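Local coordinates for fibronectin type III domain-containing protein (Simiduia agarivorans, PDB 6P2K), which probably hydrolyses xyloglucan-type polysaccharides through this family 74 glycoside hydrolase part of a longer protein, built on seven-bladed beta-propellers, at residues W314-W325 and S351-Y359. Numbering follows the deposited sequence.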
ATOM      1  N   TRP B 314       5.599  -4.968  44.450  1.00 29.69           N
ATOM      2  CA  TRP B 314       4.921  -4.362  43.314  1.00 24.96           C
ATOM      3  C   TRP B 314       5.909  -3.386  42.694  1.00 25.82           C
ATOM      4  O   TRP B 314       6.596  -2.664  43.419  1.00 26.93           O
ATOM      5  CB  TRP B 314       3.641  -3.648  43.756  1.00 19.73           C
ATOM      6  CG  TRP B 314       2.612  -3.445  42.681  1.00 23.64           C
ATOM      7  CD1 TRP B 314       2.574  -4.028  41.443  1.00 22.39           C
ATOM      8  CD2 TRP B 314       1.465  -2.592  42.759  1.00 19.96           C
ATOM      9  NE1 TRP B 314       1.471  -3.584  40.748  1.00 22.90           N
ATOM     10  CE2 TRP B 314       0.775  -2.704  41.536  1.00 18.26           C
ATOM     11  CE3 TRP B 314       0.957  -1.741  43.746  1.00 22.36           C
ATOM     12  CZ2 TRP B 314      -0.397  -2.000  41.278  1.00 22.03           C
ATOM     13  CZ3 TRP B 314      -0.208  -1.042  43.486  1.00 20.03           C
ATOM     14  CH2 TRP B 314      -0.872  -1.178  42.263  1.00 18.11           C
ATOM     15  N   ASP B 315       5.997  -3.371  41.366  1.00 26.31           N
ATOM     16  CA  ASP B 315       7.095  -2.663  40.719  1.00 28.06           C
ATOM     17  C   ASP B 315       6.644  -2.145  39.355  1.00 28.36           C
ATOM     18  O   ASP B 315       5.464  -2.220  39.001  1.00 27.45           O
ATOM     19  CB  ASP B 315       8.318  -3.580  40.596  1.00 30.57           C
ATOM     20  CG  ASP B 315       9.626  -2.822  40.656  1.00 37.26           C
ATOM     21  OD1 ASP B 315       9.608  -1.584  40.464  1.00 38.52           O
ATOM     22  OD2 ASP B 315      10.672  -3.464  40.889  1.00 38.72           O
ATOM     23  N   SER B 316       7.609  -1.627  38.589  1.00 25.18           N
ATOM     24  CA  SER B 316       7.362  -1.099  37.256  1.00 27.33           C
ATOM     25  C   SER B 316       6.602  -2.109  36.412  1.00 25.94           C
ATOM     26  O   SER B 316       6.764  -3.323  36.561  1.00 30.19           O
ATOM     27  CB  SER B 316       8.685  -0.759  36.562  1.00 31.16           C
ATOM     28  OG  SER B 316       9.537  -0.041  37.432  1.00 36.15           O
ATOM     29  N   TYR B 317       5.763  -1.600  35.517  1.00 23.78           N
ATOM     30  CA  TYR B 317       5.008  -2.460  34.619  1.00 23.63           C
ATOM     31  C   TYR B 317       5.955  -3.291  33.765  1.00 24.84           C
ATOM     32  O   TYR B 317       6.828  -2.752  33.079  1.00 28.22           O
ATOM     33  CB  TYR B 317       4.087  -1.619  33.734  1.00 21.98           C
ATOM     34  CG  TYR B 317       3.290  -2.434  32.744  1.00 20.07           C
ATOM     35  CD1 TYR B 317       2.224  -3.221  33.162  1.00 24.59           C
ATOM     36  CD2 TYR B 317       3.604  -2.418  31.394  1.00 20.45           C
ATOM     37  CE1 TYR B 317       1.489  -3.968  32.255  1.00 23.94           C
ATOM     38  CE2 TYR B 317       2.876  -3.161  30.481  1.00 26.36           C
ATOM     39  CZ  TYR B 317       1.821  -3.936  30.919  1.00 25.80           C
ATOM     40  OH  TYR B 317       1.094  -4.680  30.013  1.00 29.19           O
ATOM     41  N   ASP B 318       5.786  -4.612  33.822  1.00 26.65           N
ATOM     42  CA  ASP B 318       6.574  -5.541  33.024  1.00 28.61           C
ATOM     43  C   ASP B 318       5.698  -6.569  32.319  1.00 30.51           C
ATOM     44  O   ASP B 318       6.220  -7.575  31.826  1.00 31.48           O
ATOM     45  CB  ASP B 318       7.615  -6.255  33.896  1.00 30.44           C
ATOM     46  CG  ASP B 318       6.989  -7.012  35.057  1.00 35.69           C
ATOM     47  OD1 ASP B 318       5.744  -7.005  35.189  1.00 33.33           O
ATOM     48  OD2 ASP B 318       7.745  -7.614  35.847  1.00 40.67           O
ATOM     49  N   GLY B 319       4.384  -6.348  32.271  1.00 30.31           N
ATOM     50  CA  GLY B 319       3.457  -7.296  31.700  1.00 29.20           C
ATOM     51  C   GLY B 319       2.864  -8.283  32.682  1.00 29.97           C
ATOM     52  O   GLY B 319       1.953  -9.030  32.307  1.00 34.17           O
ATOM     53  N   SER B 320       3.338  -8.311  33.925  1.00 24.92           N
ATOM     54  CA  SER B 320       2.877  -9.307  34.883  1.00 26.17           C
ATOM     55  C   SER B 320       1.599  -8.900  35.610  1.00 25.59           C
ATOM     56  O   SER B 320       1.080  -9.694  36.402  1.00 25.90           O
ATOM     57  CB  SER B 320       3.979  -9.608  35.905  1.00 25.88           C
ATOM     58  OG  SER B 320       4.216  -8.498  36.750  1.00 26.90           O
ATOM     59  N   TRP B 321       1.083  -7.694  35.374  1.00 23.56           N
ATOM     60  CA  TRP B 321      -0.198  -7.298  35.941  1.00 23.80           C
ATOM     61  C   TRP B 321      -0.912  -6.372  34.965  1.00 20.72           C
ATOM     62  O   TRP B 321      -0.279  -5.687  34.161  1.00 23.23           O
ATOM     63  CB  TRP B 321      -0.042  -6.627  37.317  1.00 22.53           C
ATOM     64  CG  TRP B 321       1.037  -5.589  37.407  1.00 26.34           C
ATOM     65  CD1 TRP B 321       2.377  -5.809  37.551  1.00 29.23           C
ATOM     66  CD2 TRP B 321       0.866  -4.165  37.384  1.00 24.86           C
ATOM     67  NE1 TRP B 321       3.052  -4.612  37.607  1.00 26.31           N
ATOM     68  CE2 TRP B 321       2.148  -3.588  37.507  1.00 25.34           C
ATOM     69  CE3 TRP B 321      -0.244  -3.324  37.268  1.00 23.49           C
ATOM     70  CZ2 TRP B 321       2.349  -2.207  37.517  1.00 22.12           C
ATOM     71  CZ3 TRP B 321      -0.044  -1.955  37.279  1.00 25.37           C
ATOM     72  CH2 TRP B 321       1.243  -1.410  37.401  1.00 24.11           C
ATOM     73  N   ASP B 322      -2.240  -6.371  35.040  1.00 18.43           N
ATOM     74  CA  ASP B 322      -3.073  -5.575  34.141  1.00 18.72           C
ATOM     75  C   ASP B 322      -3.061  -4.123  34.603  1.00 21.03           C
ATOM     76  O   ASP B 322      -3.668  -3.779  35.622  1.00 19.73           O
ATOM     77  CB  ASP B 322      -4.494  -6.130  34.105  1.00 19.67           C
ATOM     78  CG  ASP B 322      -5.437  -5.284  33.257  1.00 26.53           C
ATOM     79  OD1 ASP B 322      -4.955  -4.526  32.385  1.00 24.37           O
ATOM     80  OD2 ASP B 322      -6.669  -5.378  33.468  1.00 27.25           O
ATOM     81  N   ILE B 323      -2.380  -3.260  33.847  1.00 20.09           N
ATOM     82  CA  ILE B 323      -2.322  -1.849  34.205  1.00 18.38           C
ATOM     83  C   ILE B 323      -3.624  -1.122  33.908  1.00 18.39           C
ATOM     84  O   ILE B 323      -3.792   0.032  34.326  1.00 17.56           O
ATOM     85  CB  ILE B 323      -1.125  -1.179  33.496  1.00 20.11           C
ATOM     86  CG1 ILE B 323      -0.735   0.117  34.213  1.00 23.99           C
ATOM     87  CG2 ILE B 323      -1.431  -0.940  32.018  1.00 19.30           C
ATOM     88  CD1 ILE B 323       0.687   0.570  33.948  1.00 24.27           C
ATOM     89  N   GLY B 324      -4.566  -1.772  33.225  1.00 17.84           N
ATOM     90  CA  GLY B 324      -5.823  -1.108  32.933  1.00 20.15           C
ATOM     91  C   GLY B 324      -5.640   0.013  31.921  1.00 21.99           C
ATOM     92  O   GLY B 324      -4.656   0.070  31.179  1.00 21.66           O
ATOM     93  N   TRP B 325      -6.616   0.927  31.898  1.00 20.66           N
ATOM     94  CA  TRP B 325      -6.524   2.033  30.952  1.00 15.86           C
ATOM     95  C   TRP B 325      -5.515   3.083  31.397  1.00 19.62           C
ATOM     96  O   TRP B 325      -4.912   3.751  30.548  1.00 15.81           O
ATOM     97  CB  TRP B 325      -7.900   2.679  30.726  1.00 11.42           C
ATOM     98  CG  TRP B 325      -8.528   3.379  31.914  1.00 18.82           C
ATOM     99  CD1 TRP B 325      -9.531   2.900  32.710  1.00 17.61           C
ATOM    100  CD2 TRP B 325      -8.226   4.695  32.404  1.00 16.93           C
ATOM    101  NE1 TRP B 325      -9.861   3.825  33.670  1.00 14.99           N
ATOM    102  CE2 TRP B 325      -9.073   4.935  33.506  1.00 18.09           C
ATOM    103  CE3 TRP B 325      -7.317   5.689  32.026  1.00 15.49           C
ATOM    104  CZ2 TRP B 325      -9.039   6.126  34.231  1.00 15.97           C
ATOM    105  CZ3 TRP B 325      -7.280   6.871  32.754  1.00 14.94           C
ATOM    106  CH2 TRP B 325      -8.139   7.079  33.842  1.00 15.03           C
ATOM    107  N   SER B 351      -4.131  -1.767  47.415  1.00 24.98           N
ATOM    108  CA  SER B 351      -3.295  -0.594  47.156  1.00 22.62           C
ATOM    109  C   SER B 351      -3.755   0.065  45.854  1.00 21.08           C
ATOM    110  O   SER B 351      -4.883  -0.158  45.402  1.00 24.24           O
ATOM    111  CB  SER B 351      -1.810  -0.991  47.127  1.00 23.32           C
ATOM    112  OG  SER B 351      -0.983   0.150  46.968  1.00 21.87           O
ATOM    113  N   THR B 352      -2.880   0.871  45.247  1.00 17.21           N
ATOM    114  CA  THR B 352      -3.254   1.705  44.108  1.00 19.22           C
ATOM    115  C   THR B 352      -2.006   2.104  43.329  1.00 18.51           C
ATOM    116  O   THR B 352      -0.889   2.074  43.853  1.00 21.62           O
ATOM    117  CB  THR B 352      -3.998   2.964  44.567  1.00 20.87           C
ATOM    118  OG1 THR B 352      -4.317   3.783  43.434  1.00 20.81           O
ATOM    119  CG2 THR B 352      -3.132   3.762  45.530  1.00 17.12           C
ATOM    120  N   THR B 353      -2.209   2.487  42.065  1.00 15.39           N
ATOM    121  CA  THR B 353      -1.151   3.148  41.308  1.00 20.68           C
ATOM    122  C   THR B 353      -1.251   4.665  41.371  1.00 23.10           C
ATOM    123  O   THR B 353      -0.334   5.342  40.886  1.00 21.11           O
ATOM    124  CB  THR B 353      -1.143   2.704  39.834  1.00 18.25           C
ATOM    125  OG1 THR B 353      -2.366   3.094  39.188  1.00 15.16           O
ATOM    126  CG2 THR B 353      -0.936   1.197  39.717  1.00 14.72           C
ATOM    127  N   ASN B 354      -2.359   5.185  41.927  1.00 21.13           N
ATOM    128  CA  ASN B 354      -2.629   6.565  42.349  1.00 23.29           C
ATOM    129  C   ASN B 354      -4.106   6.883  42.150  1.00 20.22           C
ATOM    130  O   ASN B 354      -4.792   7.297  43.088  1.00 21.93           O
ATOM    131  CB  ASN B 354      -1.792   7.617  41.613  1.00 26.28           C
ATOM    132  CG  ASN B 354      -2.102   9.032  42.080  1.00 30.47           C
ATOM    133  OD1 ASN B 354      -2.835   9.767  41.422  1.00 33.34           O
ATOM    134  ND2 ASN B 354      -1.557   9.411  43.231  1.00 31.70           N
ATOM    135  N   GLN B 355      -4.603   6.700  40.927  1.00 19.29           N
ATOM    136  CA  GLN B 355      -5.992   6.979  40.591  1.00 20.99           C
ATOM    137  C   GLN B 355      -6.840   5.717  40.517  1.00 20.46           C
ATOM    138  O   GLN B 355      -7.952   5.758  39.979  1.00 23.85           O
ATOM    139  CB  GLN B 355      -6.083   7.728  39.259  1.00 18.53           C
ATOM    140  CG  GLN B 355      -5.113   8.886  39.096  1.00 19.69           C
ATOM    141  CD  GLN B 355      -5.338   9.643  37.793  1.00 20.72           C
ATOM    142  OE1 GLN B 355      -5.511  10.863  37.794  1.00 21.92           O
ATOM    143  NE2 GLN B 355      -5.347   8.917  36.676  1.00 17.03           N
ATOM    144  N   THR B 356      -6.347   4.600  41.043  1.00 18.21           N
ATOM    145  CA  THR B 356      -6.910   3.291  40.748  1.00 19.37           C
ATOM    146  C   THR B 356      -7.102   2.498  42.037  1.00 21.43           C
ATOM    147  O   THR B 356      -6.820   2.975  43.140  1.00 21.94           O
ATOM    148  CB  THR B 356      -6.004   2.530  39.771  1.00 21.75           C
ATOM    149  OG1 THR B 356      -4.685   2.429  40.325  1.00 22.29           O
ATOM    150  CG2 THR B 356      -5.923   3.271  38.442  1.00 17.43           C
ATOM    151  N   MET B 357      -7.599   1.271  41.889  1.00 18.67           N
ATOM    152  CA  MET B 357      -7.730   0.329  42.991  1.00 21.01           C
ATOM    153  C   MET B 357      -7.182  -1.015  42.538  1.00 21.69           C
ATOM    154  O   MET B 357      -7.569  -1.519  41.478  1.00 17.66           O
ATOM    155  CB  MET B 357      -9.188   0.185  43.450  1.00 24.04           C
ATOM    156  CG  MET B 357      -9.842   1.487  43.892  1.00 26.70           C
ATOM    157  SD  MET B 357     -10.581   2.397  42.520  1.00 27.75           S
ATOM    158  CE  MET B 357     -12.032   1.397  42.197  1.00 24.49           C
ATOM    159  N   TYR B 358      -6.287  -1.589  43.338  1.00 19.35           N
ATOM    160  CA  TYR B 358      -5.613  -2.829  42.989  1.00 17.25           C
ATOM    161  C   TYR B 358      -5.597  -3.757  44.190  1.00 21.77           C
ATOM    162  O   TYR B 358      -5.416  -3.309  45.326  1.00 19.43           O
ATOM    163  CB  TYR B 358      -4.177  -2.567  42.517  1.00 18.15           C
ATOM    164  CG  TYR B 358      -4.068  -2.261  41.041  1.00 21.21           C
ATOM    165  CD1 TYR B 358      -4.257  -0.972  40.563  1.00 21.27           C
ATOM    166  CD2 TYR B 358      -3.775  -3.263  40.126  1.00 21.38           C
ATOM    167  CE1 TYR B 358      -4.159  -0.689  39.210  1.00 17.48           C
ATOM    168  CE2 TYR B 358      -3.672  -2.991  38.776  1.00 18.76           C
ATOM    169  CZ  TYR B 358      -3.865  -1.703  38.328  1.00 16.89           C
ATOM    170  OH  TYR B 358      -3.768  -1.431  36.989  1.00 19.57           O
ATOM    171  N   TYR B 359      -5.780  -5.052  43.935  1.00 21.62           N
ATOM    172  CA  TYR B 359      -5.719  -6.066  44.976  1.00 23.31           C
ATOM    173  C   TYR B 359      -4.711  -7.136  44.589  1.00 23.76           C
ATOM    174  O   TYR B 359      -4.671  -7.581  43.436  1.00 24.86           O
ATOM    175  CB  TYR B 359      -7.088  -6.714  45.219  1.00 24.59           C
ATOM    176  CG  TYR B 359      -7.043  -7.836  46.230  1.00 26.37           C
ATOM    177  CD1 TYR B 359      -7.060  -7.570  47.592  1.00 27.94           C
ATOM    178  CD2 TYR B 359      -6.973  -9.161  45.823  1.00 28.51           C
ATOM    179  CE1 TYR B 359      -7.017  -8.592  48.520  1.00 29.31           C
ATOM    180  CE2 TYR B 359      -6.926 -10.190  46.743  1.00 29.28           C
ATOM    181  CZ  TYR B 359      -6.949  -9.899  48.088  1.00 30.78           C
ATOM    182  OH  TYR B 359      -6.905 -10.920  49.006  1.00 37.68           O
TER
HETATM  183  O   HOH W   1      -2.898   1.667  36.722  1.00 20.54           O
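The CA atoms of W314, at the end of strand 304-314, and S351 lie 9.8 Å apart, and the gap is filled by side chains and by backbone oxygens that meet them. In 351-359 the chain turns back, S351 and Y358 pairing through two backbone hydrogen bonds. W314 sets CZ2 over one face of the Y358 ring, near its rim, and CH2 lies 3.6 Å from Y358 CG; the planes meet obliquely at 51°. W321 turns its benzo edge to the Y358 ring in an offset edge-to-face pair, planes at 89°. Its own face receives W314 NE1. T353 CG2 lies 3.5 Å from W314 CH2; chi1 63° puts OG1 between the backbone N and the carbonyl carbon and leaves CG2 anti to that carbon, facing W314. The Y358 hydroxyl donates to D322 O at 2.7 Å, in the carbonyl plane on a lone pair. A water links I323 O to T353 OG1. A leucine in place of Y358 would probably leave D322 O without its hydroxyl donor and take away the ring face that the W321 edge meets. W371 stacks on W314. This buried aromatic cluster joins the loop between strands 304-314 and 336-338 to the turn between the two middle strands of the next sheet, as blades are linked in a beta-propeller.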